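Local coordinates for argonaute (Methanocaldococcus jannaschii, PDB 5G5S), which uses short single-stranded DNA guides to bind and slice complementary DNA, and may take part in defence against invading genetic elements, at residues L304-F309 with D621-P626; I343-D348 with N387-K392; T393-F398 with Q481-L486; K601-K606 with Y679-A684. All blocks are in the same frame, centred on the assembly; numbering follows the deposited sequence.

Followed from the N terminus, the chain first opens the loop of interaction 1 at strand 302-308, and that loop closes only at strand 621-625. Interactions 2 and 3 are both nested inside it, in series: interaction 2 packs the segment leading into the Mid domain on its helix 372-390, and interaction 3 joins two parts of that domain, 393-398 and helix 473-485. These two touch, for Asn387 OD1 accepts a hydrogen bond from Phe398 N. Interaction 4 crosses interaction 1, since 601-606 precedes 621-626 and 679-684 follows it. Their centres lie about 12 Å apart, and they meet through Asp621 and Tyr605, at the mixed sheet that strand 302-308 shares with strands of the PIWI domain.

Interaction 1: residues L304-F309 with D621-P626; sequences LEFMKF and DGIFLP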
loop_
_atom_site.group_PDB
_atom_site.type_symbol
_atom_site.label_atom_id
_atom_site.label_comp_id
_atom_site.label_asym_id
_atom_site.label_seq_id
_atom_site.Cartn_x
_atom_site.Cartn_y
_atom_site.Cartn_z
ATOM N N LEU A 304 -10.923 24.460 -1.580
ATOM C CA LEU A 304 -10.758 23.862 -2.893
ATOM C C LEU A 304 -12.053 23.262 -3.430
ATOM O O LEU A 304 -12.807 22.662 -2.664
ATOM C CB LEU A 304 -9.681 22.761 -2.765
ATOM C CG LEU A 304 -8.973 22.298 -4.020
ATOM C CD1 LEU A 304 -8.292 23.465 -4.739
ATOM C CD2 LEU A 304 -7.968 21.210 -3.682
ATOM N N GLU A 305 -12.273 23.380 -4.758
ATOM C CA GLU A 305 -13.426 22.821 -5.467
ATOM C C GLU A 305 -13.137 21.355 -5.837
ATOM O O GLU A 305 -12.091 21.058 -6.416
ATOM C CB GLU A 305 -13.750 23.642 -6.723
ATOM C CG GLU A 305 -14.398 24.988 -6.442
ATOM C CD GLU A 305 -14.706 25.806 -7.681
ATOM O OE1 GLU A 305 -13.779 26.047 -8.490
ATOM O OE2 GLU A 305 -15.874 26.232 -7.831
ATOM N N PHE A 306 -14.068 20.448 -5.495
ATOM C CA PHE A 306 -13.945 19.008 -5.725
ATOM C C PHE A 306 -15.031 18.463 -6.648
ATOM O O PHE A 306 -16.212 18.756 -6.456
ATOM C CB PHE A 306 -14.011 18.239 -4.372
ATOM C CG PHE A 306 -12.736 18.185 -3.559
ATOM C CD1 PHE A 306 -12.296 19.297 -2.848
ATOM C CD2 PHE A 306 -12.001 17.011 -3.465
ATOM C CE1 PHE A 306 -11.123 19.242 -2.086
ATOM C CE2 PHE A 306 -10.821 16.960 -2.713
ATOM C CZ PHE A 306 -10.389 18.076 -2.033
ATOM N N MET A 307 -14.631 17.630 -7.616
ATOM C CA MET A 307 -15.560 16.918 -8.486
ATOM C C MET A 307 -16.069 15.708 -7.659
ATOM O O MET A 307 -15.384 15.255 -6.731
ATOM C CB MET A 307 -14.850 16.417 -9.782
ATOM C CG MET A 307 -14.004 15.151 -9.565
ATOM S SD MET A 307 -13.281 14.334 -11.009
ATOM C CE MET A 307 -14.645 13.404 -11.579
ATOM N N LYS A 308 -17.245 15.181 -8.007
ATOM C CA LYS A 308 -17.774 13.984 -7.363
ATOM C C LYS A 308 -17.741 12.878 -8.412
ATOM O O LYS A 308 -18.144 13.112 -9.552
ATOM C CB LYS A 308 -19.188 14.208 -6.800
ATOM C CG LYS A 308 -19.562 13.150 -5.756
ATOM C CD LYS A 308 -20.622 13.638 -4.777
ATOM C CE LYS A 308 -20.095 13.838 -3.373
ATOM N NZ LYS A 308 -19.855 12.552 -2.675
ATOM N N PHE A 309 -17.199 11.704 -8.066
ATOM C CA PHE A 309 -17.103 10.613 -9.025
ATOM C C PHE A 309 -18.447 9.948 -9.279
ATOM O O PHE A 309 -19.301 9.914 -8.397
ATOM C CB PHE A 309 -16.068 9.566 -8.571
ATOM C CG PHE A 309 -14.688 10.088 -8.252
ATOM C CD1 PHE A 309 -13.976 10.835 -9.184
ATOM C CD2 PHE A 309 -14.069 9.770 -7.050
ATOM C CE1 PHE A 309 -12.695 11.305 -8.893
ATOM C CE2 PHE A 309 -12.781 10.226 -6.763
ATOM C CZ PHE A 309 -12.101 10.991 -7.687
ATOM N N ASP A 621 -1.074 18.252 -8.502
ATOM C CA ASP A 621 -1.301 16.977 -7.795
ATOM C C ASP A 621 -2.780 16.667 -7.701
ATOM O O ASP A 621 -3.568 17.533 -7.347
ATOM C CB ASP A 621 -0.725 16.981 -6.365
ATOM C CG ASP A 621 0.777 17.097 -6.219
ATOM O OD1 ASP A 621 1.506 16.670 -7.150
ATOM O OD2 ASP A 621 1.230 17.554 -5.146
ATOM N N GLY A 622 -3.134 15.424 -7.980
ATOM C CA GLY A 622 -4.489 14.932 -7.841
ATOM C C GLY A 622 -4.710 14.548 -6.395
ATOM O O GLY A 622 -3.865 13.881 -5.793
ATOM N N ILE A 623 -5.792 15.047 -5.801
ATOM C CA ILE A 623 -6.173 14.742 -4.422
ATOM C C ILE A 623 -7.423 13.865 -4.543
ATOM O O ILE A 623 -8.500 14.335 -4.909
ATOM C CB ILE A 623 -6.355 15.998 -3.522
ATOM C CG1 ILE A 623 -5.094 16.897 -3.540
ATOM C CG2 ILE A 623 -6.733 15.586 -2.085
ATOM C CD1 ILE A 623 -5.316 18.276 -2.856
ATOM N N PHE A 624 -7.227 12.576 -4.267
ATOM C CA PHE A 624 -8.162 11.473 -4.433
ATOM C C PHE A 624 -8.690 10.966 -3.074
ATOM O O PHE A 624 -7.908 10.516 -2.237
ATOM C CB PHE A 624 -7.383 10.390 -5.220
ATOM C CG PHE A 624 -8.112 9.201 -5.791
ATOM C CD1 PHE A 624 -8.869 9.321 -6.950
ATOM C CD2 PHE A 624 -7.956 7.935 -5.232
ATOM C CE1 PHE A 624 -9.524 8.210 -7.492
ATOM C CE2 PHE A 624 -8.606 6.827 -5.777
ATOM C CZ PHE A 624 -9.399 6.975 -6.892
ATOM N N LEU A 625 -10.021 11.082 -2.844
ATOM C CA LEU A 625 -10.664 10.627 -1.609
ATOM C C LEU A 625 -11.860 9.696 -1.975
ATOM O O LEU A 625 -13.020 10.141 -2.037
ATOM C CB LEU A 625 -11.053 11.830 -0.731
ATOM C CG LEU A 625 -11.388 11.561 0.741
ATOM C CD1 LEU A 625 -10.175 11.032 1.514
ATOM C CD2 LEU A 625 -11.911 12.825 1.413
ATOM N N PRO A 626 -11.571 8.397 -2.277
ATOM C CA PRO A 626 -12.628 7.522 -2.806
ATOM C C PRO A 626 -13.648 6.896 -1.865
ATOM O O PRO A 626 -14.834 6.898 -2.170
ATOM C CB PRO A 626 -11.842 6.448 -3.576
ATOM C CG PRO A 626 -10.547 6.335 -2.835
ATOM C CD PRO A 626 -10.249 7.721 -2.311
#
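Phe309 meets the ring of Phe624 with its far end, CZ lying 3.7 Å from Phe624 CD1 and CE2 close to the same two ring carbons, CD1 and CE1. Phe309, Ile623 and Phe306, in that order, bury the most surface in this largely apolar contact between strand 302-308, with the residue after it, and strand 621-625. The CA atoms of Phe306 and Ile623 are 9.0 Å apart. The side chains of Phe309 and Phe624 run at about a right angle, with the ring planes inclined obliquely at 47°. Phe624 takes part although its CB points away from the other strand; with CG opposite the backbone N across CA-CB (chi1 -169°), the ring still reaches Phe309. Ile623 faces two residues with different branches. Its CD1 meets Leu304 CD2 at 4.0 Å, whereas CG2 sits 4.4 Å from Phe306 CE2, and that same ring carbon is 4.1 Å from the backbone O of Ile623. Val607 touches both Phe306 and Ile623, and helix 656-666 covers Phe309. No hydrogen bond joins the two segments directly; the two strands are linked through strand 614-618, which pairs with both, while their side chains touch one another, adding buried packing of methyl groups and aromatic rings.

Interaction 2: residues I343-D348 with N387-K392; sequences IYLPYD and NKIANK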
loop_
_atom_site.group_PDB
_atom_site.type_symbol
_atom_site.label_atom_id
_atom_site.label_comp_id
_atom_site.label_asym_id
_atom_site.label_seq_id
_atom_site.Cartn_x
_atom_site.Cartn_y
_atom_site.Cartn_z
ATOM N N ILE A 343 -30.808 -13.812 -9.089
ATOM C CA ILE A 343 -29.627 -14.690 -9.138
ATOM C C ILE A 343 -28.622 -14.133 -10.151
ATOM O O ILE A 343 -28.976 -13.927 -11.312
ATOM C CB ILE A 343 -29.981 -16.180 -9.445
ATOM C CG1 ILE A 343 -30.999 -16.744 -8.431
ATOM C CG2 ILE A 343 -28.705 -17.061 -9.534
ATOM C CD1 ILE A 343 -31.705 -17.983 -8.862
ATOM N N TYR A 344 -27.373 -13.911 -9.700
ATOM C CA TYR A 344 -26.263 -13.394 -10.499
ATOM C C TYR A 344 -25.184 -14.452 -10.699
ATOM O O TYR A 344 -24.750 -15.091 -9.729
ATOM C CB TYR A 344 -25.667 -12.139 -9.852
ATOM C CG TYR A 344 -26.648 -10.999 -9.698
ATOM C CD1 TYR A 344 -27.229 -10.398 -10.811
ATOM C CD2 TYR A 344 -26.960 -10.488 -8.444
ATOM C CE1 TYR A 344 -28.115 -9.332 -10.677
ATOM C CE2 TYR A 344 -27.833 -9.413 -8.298
ATOM C CZ TYR A 344 -28.407 -8.836 -9.418
ATOM O OH TYR A 344 -29.266 -7.772 -9.280
ATOM N N LEU A 345 -24.745 -14.627 -11.962
ATOM C CA LEU A 345 -23.731 -15.612 -12.352
ATOM C C LEU A 345 -22.397 -14.982 -12.809
ATOM O O LEU A 345 -22.393 -13.842 -13.296
ATOM C CB LEU A 345 -24.303 -16.600 -13.393
ATOM C CG LEU A 345 -25.523 -17.450 -12.948
ATOM C CD1 LEU A 345 -26.110 -18.192 -14.109
ATOM C CD2 LEU A 345 -25.151 -18.445 -11.844
ATOM N N PRO A 346 -21.245 -15.677 -12.615
ATOM C CA PRO A 346 -19.954 -15.074 -12.978
ATOM C C PRO A 346 -19.669 -14.988 -14.470
ATOM O O PRO A 346 -20.161 -15.805 -15.241
ATOM C CB PRO A 346 -18.944 -15.982 -12.280
ATOM C CG PRO A 346 -19.596 -17.301 -12.249
ATOM C CD PRO A 346 -21.048 -17.013 -12.011
ATOM N N TYR A 347 -18.859 -13.997 -14.861
ATOM C CA TYR A 347 -18.420 -13.772 -16.241
ATOM C C TYR A 347 -17.487 -14.873 -16.724
ATOM O O TYR A 347 -17.584 -15.266 -17.884
ATOM C CB TYR A 347 -17.720 -12.404 -16.385
ATOM C CG TYR A 347 -18.575 -11.371 -17.076
ATOM C CD1 TYR A 347 -19.587 -10.703 -16.391
ATOM C CD2 TYR A 347 -18.391 -11.074 -18.424
ATOM C CE1 TYR A 347 -20.401 -9.771 -17.032
ATOM C CE2 TYR A 347 -19.187 -10.131 -19.073
ATOM C CZ TYR A 347 -20.194 -9.483 -18.373
ATOM O OH TYR A 347 -20.974 -8.543 -18.996
ATOM N N ASP A 348 -16.573 -15.349 -15.851
ATOM C CA ASP A 348 -15.616 -16.410 -16.171
ATOM C C ASP A 348 -15.096 -17.115 -14.921
ATOM O O ASP A 348 -14.804 -16.469 -13.917
ATOM C CB ASP A 348 -14.436 -15.871 -17.018
ATOM C CG ASP A 348 -13.564 -16.943 -17.656
ATOM O OD1 ASP A 348 -14.126 -17.912 -18.227
ATOM O OD2 ASP A 348 -12.321 -16.786 -17.637
ATOM N N ASN A 387 -24.452 -24.395 -3.432
ATOM C CA ASN A 387 -24.262 -25.637 -4.187
ATOM C C ASN A 387 -25.435 -25.990 -5.093
ATOM O O ASN A 387 -25.206 -26.523 -6.176
ATOM C CB ASN A 387 -23.922 -26.810 -3.263
ATOM C CG ASN A 387 -22.544 -26.761 -2.644
ATOM O OD1 ASN A 387 -21.578 -26.229 -3.211
ATOM N ND2 ASN A 387 -22.416 -27.340 -1.461
ATOM N N LYS A 388 -26.684 -25.691 -4.665
ATOM C CA LYS A 388 -27.894 -25.957 -5.456
ATOM C C LYS A 388 -27.935 -25.097 -6.733
ATOM O O LYS A 388 -28.641 -25.436 -7.683
ATOM C CB LYS A 388 -29.161 -25.754 -4.609
ATOM N N ILE A 389 -27.149 -24.010 -6.751
ATOM C CA ILE A 389 -27.007 -23.068 -7.860
ATOM C C ILE A 389 -25.670 -23.320 -8.591
ATOM O O ILE A 389 -25.640 -23.216 -9.814
ATOM C CB ILE A 389 -27.203 -21.605 -7.349
ATOM C CG1 ILE A 389 -28.555 -21.424 -6.585
ATOM C CG2 ILE A 389 -26.995 -20.530 -8.435
ATOM C CD1 ILE A 389 -29.894 -21.685 -7.367
ATOM N N ALA A 390 -24.592 -23.710 -7.852
ATOM C CA ALA A 390 -23.268 -24.052 -8.414
ATOM C C ALA A 390 -23.353 -25.321 -9.305
ATOM O O ALA A 390 -22.521 -25.518 -10.204
ATOM C CB ALA A 390 -22.255 -24.254 -7.301
ATOM N N ASN A 391 -24.370 -26.171 -9.035
ATOM C CA ASN A 391 -24.718 -27.366 -9.802
ATOM C C ASN A 391 -25.517 -26.838 -10.991
ATOM O O ASN A 391 -26.383 -25.974 -10.814
ATOM C CB ASN A 391 -25.586 -28.306 -8.959
ATOM C CG ASN A 391 -25.485 -29.756 -9.348
ATOM O OD1 ASN A 391 -26.280 -30.276 -10.142
ATOM N ND2 ASN A 391 -24.514 -30.449 -8.773
ATOM N N LYS A 392 -25.199 -27.321 -12.201
ATOM C CA LYS A 392 -25.807 -26.901 -13.471
ATOM C C LYS A 392 -25.381 -25.475 -13.900
ATOM O O LYS A 392 -26.163 -24.739 -14.506
ATOM C CB LYS A 392 -27.336 -27.148 -13.522
#
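Ile389, in the last turn of helix 372-390, meets Ile343 and Leu345 of an irregular segment that lies before strand 357-365. From CB, which points toward that segment, the side chain divides. The CG2 branch stands opposite the backbone N (CG1 being beside it, chi1 -54°) and makes the closest contact: its methyl lies 4.0 Å from Ile343 CG2, the two isoleucines reaching toward each other tip to tip. The same methyl also approaches Leu345 CD2, more loosely at 4.4 Å. Leu345 arrives there by its outer end, because its CB does not point straight at the helix. The other branch of Ile389 runs through CG1 to CD1, which comes loosely within 4.4 Å of Ile343 CD1; beyond the pair of segments, the side chain also packs on Trp335. CG2 thus serves both neighbours, on a surface that remains partly exposed. Just past Ile389 the helix ends, Asn391 being the first residue to leave helical geometry, and Asn391 N donates to Asn387 O at 3.0 Å. Helix 372-390 is the crossover helix of a beta-alpha-beta unit, joining the adjacent parallel strands 357-365 and 397-407 of the Mid domain sheet, with the connector packed on its C-terminal turn.

Interaction 3: residues T393-F398 with Q481-L486; sequences TELPKF and QIMGKL
The chain at 393-398 passes from a loop into strand 397-407 beside the last turn of helix 473-485 and the residue that follows it, with the CA atoms of Leu395 and Met483 9.3 Å apart. Phe398 reaches the helix with its CZ end. Ile482 CG2 lies 3.6 Å from CZ in an oblique approach, while the side chains of Phe398 and Leu486 meet head-on, Leu486 CD1 near the ring plane at its edge, 3.7 Å from CZ. Strand 397-407 is an edge strand of the four-stranded parallel sheet of the Mid domain, and the helix packs on that sheet as in other alpha/beta folds. The helix also brings Gln481, which contacts the guide DNA, and Lys485, a probable metal ligand whose NZ is paired with the C-terminal carboxylate of Ile715. Leu395 extends the apolar seam: its CD2 meets Met483 SD at 3.8 Å, the two side chains crossing at about a right angle. Met483 reaches it by bending at chi2 (-61°) and again at chi3.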
loop_
_atom_site.group_PDB
_atom_site.type_symbol
_atom_site.label_atom_id
_atom_site.label_comp_id
_atom_site.label_asym_id
_atom_site.label_seq_id
_atom_site.Cartn_x
_atom_site.Cartn_y
_atom_site.Cartn_z
ATOM N N THR A 393 -24.114 -25.115 -13.579
ATOM C CA THR A 393 -23.406 -23.873 -13.927
ATOM C C THR A 393 -21.882 -24.098 -13.860
ATOM O O THR A 393 -21.438 -25.111 -13.310
ATOM C CB THR A 393 -23.904 -22.649 -13.120
ATOM O OG1 THR A 393 -23.570 -21.462 -13.841
ATOM C CG2 THR A 393 -23.291 -22.557 -11.745
ATOM N N GLU A 394 -21.096 -23.135 -14.400
ATOM C CA GLU A 394 -19.625 -23.155 -14.429
ATOM C C GLU A 394 -18.983 -23.112 -13.032
ATOM O O GLU A 394 -17.867 -23.607 -12.867
ATOM C CB GLU A 394 -19.071 -22.009 -15.298
ATOM C CG GLU A 394 -19.273 -22.194 -16.795
ATOM C CD GLU A 394 -18.397 -21.358 -17.714
ATOM O OE1 GLU A 394 -17.903 -20.288 -17.284
ATOM O OE2 GLU A 394 -18.206 -21.779 -18.878
ATOM N N LEU A 395 -19.686 -22.520 -12.041
ATOM C CA LEU A 395 -19.232 -22.365 -10.654
ATOM C C LEU A 395 -18.861 -23.688 -9.977
ATOM O O LEU A 395 -19.603 -24.667 -10.101
ATOM C CB LEU A 395 -20.289 -21.644 -9.799
ATOM C CG LEU A 395 -20.392 -20.133 -9.921
ATOM C CD1 LEU A 395 -21.717 -19.649 -9.386
ATOM C CD2 LEU A 395 -19.253 -19.428 -9.187
ATOM N N PRO A 396 -17.737 -23.730 -9.222
ATOM C CA PRO A 396 -17.377 -24.980 -8.527
ATOM C C PRO A 396 -18.247 -25.218 -7.294
ATOM O O PRO A 396 -18.844 -24.278 -6.769
ATOM C CB PRO A 396 -15.915 -24.755 -8.133
ATOM C CG PRO A 396 -15.782 -23.264 -7.997
ATOM C CD PRO A 396 -16.756 -22.651 -8.960
ATOM N N LYS A 397 -18.312 -26.475 -6.834
ATOM C CA LYS A 397 -19.067 -26.855 -5.645
ATOM C C LYS A 397 -18.117 -27.074 -4.467
ATOM O O LYS A 397 -16.926 -27.318 -4.664
ATOM C CB LYS A 397 -19.910 -28.112 -5.915
ATOM N N PHE A 398 -18.638 -26.961 -3.244
ATOM C CA PHE A 398 -17.858 -27.179 -2.034
ATOM C C PHE A 398 -18.350 -28.465 -1.344
ATOM O O PHE A 398 -19.527 -28.566 -0.965
ATOM C CB PHE A 398 -17.916 -25.947 -1.110
ATOM C CG PHE A 398 -17.308 -24.697 -1.712
ATOM C CD1 PHE A 398 -15.947 -24.443 -1.604
ATOM C CD2 PHE A 398 -18.097 -23.780 -2.395
ATOM C CE1 PHE A 398 -15.385 -23.297 -2.172
ATOM C CE2 PHE A 398 -17.531 -22.632 -2.962
ATOM C CZ PHE A 398 -16.181 -22.400 -2.846
ATOM N N GLN A 481 -15.190 -12.708 -1.328
ATOM C CA GLN A 481 -13.786 -12.973 -1.053
ATOM C C GLN A 481 -13.343 -14.372 -1.461
ATOM O O GLN A 481 -12.249 -14.505 -2.004
ATOM C CB GLN A 481 -13.415 -12.620 0.395
ATOM C CG GLN A 481 -11.908 -12.468 0.566
ATOM C CD GLN A 481 -11.501 -11.497 1.630
ATOM O OE1 GLN A 481 -12.115 -10.452 1.835
ATOM N NE2 GLN A 481 -10.389 -11.798 2.274
ATOM N N ILE A 482 -14.213 -15.395 -1.266
ATOM C CA ILE A 482 -13.962 -16.786 -1.665
ATOM C C ILE A 482 -13.798 -16.869 -3.192
ATOM O O ILE A 482 -12.849 -17.504 -3.666
ATOM C CB ILE A 482 -15.051 -17.747 -1.102
ATOM C CG1 ILE A 482 -14.867 -17.952 0.421
ATOM C CG2 ILE A 482 -15.077 -19.090 -1.853
ATOM C CD1 ILE A 482 -15.996 -18.810 1.172
ATOM N N MET A 483 -14.699 -16.198 -3.951
ATOM C CA MET A 483 -14.658 -16.116 -5.425
ATOM C C MET A 483 -13.329 -15.537 -5.910
ATOM O O MET A 483 -12.731 -16.083 -6.836
ATOM C CB MET A 483 -15.832 -15.274 -5.985
ATOM C CG MET A 483 -17.219 -15.852 -5.714
ATOM S SD MET A 483 -17.552 -17.485 -6.408
ATOM C CE MET A 483 -17.350 -18.496 -4.956
ATOM N N GLY A 484 -12.884 -14.450 -5.265
ATOM C CA GLY A 484 -11.624 -13.773 -5.566
ATOM C C GLY A 484 -10.425 -14.669 -5.335
ATOM O O GLY A 484 -9.530 -14.738 -6.171
ATOM N N LYS A 485 -10.421 -15.385 -4.210
ATOM C CA LYS A 485 -9.381 -16.334 -3.827
ATOM C C LYS A 485 -9.359 -17.530 -4.754
ATOM O O LYS A 485 -8.319 -18.162 -4.895
ATOM C CB LYS A 485 -9.518 -16.746 -2.348
ATOM C CG LYS A 485 -9.252 -15.563 -1.399
ATOM C CD LYS A 485 -8.871 -15.989 0.002
ATOM C CE LYS A 485 -7.393 -16.151 0.182
ATOM N NZ LYS A 485 -7.017 -16.133 1.617
ATOM N N LEU A 486 -10.483 -17.805 -5.436
ATOM C CA LEU A 486 -10.546 -18.899 -6.410
ATOM C C LEU A 486 -10.386 -18.419 -7.865
ATOM O O LEU A 486 -10.622 -19.189 -8.799
ATOM C CB LEU A 486 -11.799 -19.777 -6.215
ATOM C CG LEU A 486 -11.852 -20.606 -4.926
ATOM C CD1 LEU A 486 -13.270 -21.014 -4.610
ATOM C CD2 LEU A 486 -10.935 -21.831 -4.993
#

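Interaction 4: residues K601-K606 with Y679-A684; sequences KNNKYK and YLRIPA
Arg681 reaches out to the backbone of Lys601 with its chain extended from CG to NE, CG lying opposite the backbone N (chi1 -175°). The guanidinium presents its edge to Lys601 O. NH2 donates to that oxygen at 2.6 Å with an N-H...O angle of 151°, in the carbonyl plane and on a lone pair, though the oxygen sits 16° out of the guanidinium plane; NH1 converges on the same oxygen in a weak, much more bent bond of 3.2 Å. Lys601 CB comes within 3.4 Å of Arg681 NH1, and the same carbon packs on Ile682 CG2 at 4.0 Å. From there the lysine chain leads away, and its NZ forms a salt bridge with Asp572, probably an active-site metal ligand, as in relatives. Arg681 is held further by Asn634 O and Pro635 O. Asn603, whose OD1 accepts from Tyr605 N in an Asx turn, also gives ND2 to Pro635 O. One arginine thus joins three backbone carbonyls from two loops, so the PIWI loop carrying Lys601 is tied down next to the probable catalytic centre.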
loop_
_atom_site.group_PDB
_atom_site.type_symbol
_atom_site.label_atom_id
_atom_site.label_comp_id
_atom_site.label_asym_id
_atom_site.label_seq_id
_atom_site.Cartn_x
_atom_site.Cartn_y
_atom_site.Cartn_z
ATOM N N LYS A 601 -0.124 6.586 -1.507
ATOM C CA LYS A 601 -1.017 6.382 -0.364
ATOM C C LYS A 601 -0.490 7.160 0.859
ATOM O O LYS A 601 -1.268 7.623 1.682
ATOM C CB LYS A 601 -1.192 4.863 -0.058
ATOM C CG LYS A 601 0.118 4.110 0.222
ATOM C CD LYS A 601 -0.102 2.608 0.396
ATOM C CE LYS A 601 1.154 1.809 0.105
ATOM N NZ LYS A 601 1.459 1.746 -1.354
ATOM N N ASN A 602 0.831 7.325 0.940
ATOM C CA ASN A 602 1.511 8.030 2.017
ATOM C C ASN A 602 1.887 9.380 1.471
ATOM O O ASN A 602 2.708 9.467 0.569
ATOM C CB ASN A 602 2.753 7.233 2.496
ATOM C CG ASN A 602 2.445 5.814 2.944
ATOM O OD1 ASN A 602 1.509 5.557 3.718
ATOM N ND2 ASN A 602 3.237 4.857 2.467
ATOM N N ASN A 603 1.196 10.422 1.943
ATOM C CA ASN A 603 1.372 11.801 1.517
ATOM C C ASN A 603 0.976 12.758 2.647
ATOM O O ASN A 603 0.486 12.324 3.684
ATOM C CB ASN A 603 0.618 12.067 0.195
ATOM C CG ASN A 603 -0.887 11.989 0.313
ATOM O OD1 ASN A 603 -1.549 12.982 0.592
ATOM N ND2 ASN A 603 -1.456 10.809 0.111
ATOM N N LYS A 604 1.256 14.037 2.470
ATOM C CA LYS A 604 1.046 15.106 3.443
ATOM C C LYS A 604 -0.323 15.800 3.390
ATOM O O LYS A 604 -0.627 16.576 4.299
ATOM C CB LYS A 604 2.188 16.136 3.326
ATOM C CG LYS A 604 3.568 15.496 3.476
ATOM C CD LYS A 604 4.636 16.550 3.402
ATOM C CE LYS A 604 6.012 16.052 3.801
ATOM N NZ LYS A 604 6.622 15.217 2.744
ATOM N N TYR A 605 -1.144 15.532 2.347
ATOM C CA TYR A 605 -2.465 16.162 2.185
ATOM C C TYR A 605 -3.506 15.636 3.133
ATOM O O TYR A 605 -3.506 14.453 3.451
ATOM C CB TYR A 605 -3.010 16.043 0.749
ATOM C CG TYR A 605 -2.267 16.842 -0.300
ATOM C CD1 TYR A 605 -2.468 18.213 -0.433
ATOM C CD2 TYR A 605 -1.454 16.211 -1.234
ATOM C CE1 TYR A 605 -1.838 18.942 -1.442
ATOM C CE2 TYR A 605 -0.805 16.929 -2.232
ATOM C CZ TYR A 605 -1.000 18.297 -2.333
ATOM O OH TYR A 605 -0.353 19.001 -3.314
ATOM N N LYS A 606 -4.430 16.522 3.544
ATOM C CA LYS A 606 -5.579 16.223 4.394
ATOM C C LYS A 606 -6.741 17.045 3.901
ATOM O O LYS A 606 -6.580 18.241 3.668
ATOM C CB LYS A 606 -5.321 16.582 5.882
ATOM C CG LYS A 606 -4.334 15.701 6.631
ATOM C CD LYS A 606 -4.785 14.236 6.757
ATOM C CE LYS A 606 -3.635 13.297 7.072
ATOM N NZ LYS A 606 -2.579 13.283 6.014
ATOM N N TYR A 679 -15.331 -0.562 -1.073
ATOM C CA TYR A 679 -14.323 -0.174 -2.065
ATOM C C TYR A 679 -12.948 0.089 -1.455
ATOM O O TYR A 679 -12.851 0.363 -0.256
ATOM C CB TYR A 679 -14.826 0.980 -2.973
ATOM C CG TYR A 679 -16.309 0.914 -3.302
ATOM C CD1 TYR A 679 -16.907 -0.280 -3.700
ATOM C CD2 TYR A 679 -17.111 2.050 -3.228
ATOM C CE1 TYR A 679 -18.280 -0.358 -3.951
ATOM C CE2 TYR A 679 -18.482 1.988 -3.495
ATOM C CZ TYR A 679 -19.062 0.781 -3.856
ATOM O OH TYR A 679 -20.411 0.705 -4.132
ATOM N N LEU A 680 -11.879 -0.056 -2.264
ATOM C CA LEU A 680 -10.501 0.119 -1.792
ATOM C C LEU A 680 -10.089 1.578 -1.713
ATOM O O LEU A 680 -10.710 2.417 -2.351
ATOM C CB LEU A 680 -9.519 -0.669 -2.678
ATOM C CG LEU A 680 -9.751 -2.179 -2.787
ATOM C CD1 LEU A 680 -9.157 -2.733 -4.052
ATOM C CD2 LEU A 680 -9.261 -2.911 -1.554
ATOM N N ARG A 681 -9.046 1.884 -0.933
ATOM C CA ARG A 681 -8.494 3.225 -0.833
ATOM C C ARG A 681 -7.677 3.505 -2.120
ATOM O O ARG A 681 -7.716 4.614 -2.680
ATOM C CB ARG A 681 -7.578 3.351 0.406
ATOM C CG ARG A 681 -7.075 4.787 0.610
ATOM C CD ARG A 681 -6.309 5.007 1.886
ATOM N NE ARG A 681 -5.659 6.318 1.838
ATOM C CZ ARG A 681 -4.359 6.530 2.022
ATOM N NH1 ARG A 681 -3.546 5.521 2.318
ATOM N NH2 ARG A 681 -3.866 7.759 1.953
ATOM N N ILE A 682 -6.925 2.489 -2.570
ATOM C CA ILE A 682 -6.090 2.609 -3.755
ATOM C C ILE A 682 -6.546 1.652 -4.858
ATOM O O ILE A 682 -7.048 0.586 -4.520
ATOM C CB ILE A 682 -4.555 2.589 -3.453
ATOM C CG1 ILE A 682 -4.060 1.225 -2.979
ATOM C CG2 ILE A 682 -4.101 3.754 -2.528
ATOM C CD1 ILE A 682 -2.632 0.994 -3.358
ATOM N N PRO A 683 -6.427 2.013 -6.170
ATOM C CA PRO A 683 -6.881 1.101 -7.244
ATOM C C PRO A 683 -6.438 -0.358 -7.095
ATOM O O PRO A 683 -5.302 -0.603 -6.741
ATOM C CB PRO A 683 -6.300 1.743 -8.508
ATOM C CG PRO A 683 -6.212 3.177 -8.189
ATOM C CD PRO A 683 -5.871 3.264 -6.738
ATOM N N ALA A 684 -7.335 -1.321 -7.370
ATOM C CA ALA A 684 -7.055 -2.763 -7.254
ATOM C C ALA A 684 -5.739 -3.292 -7.908
ATOM O O ALA A 684 -5.040 -4.043 -7.228
ATOM C CB ALA A 684 -8.267 -3.592 -7.660
#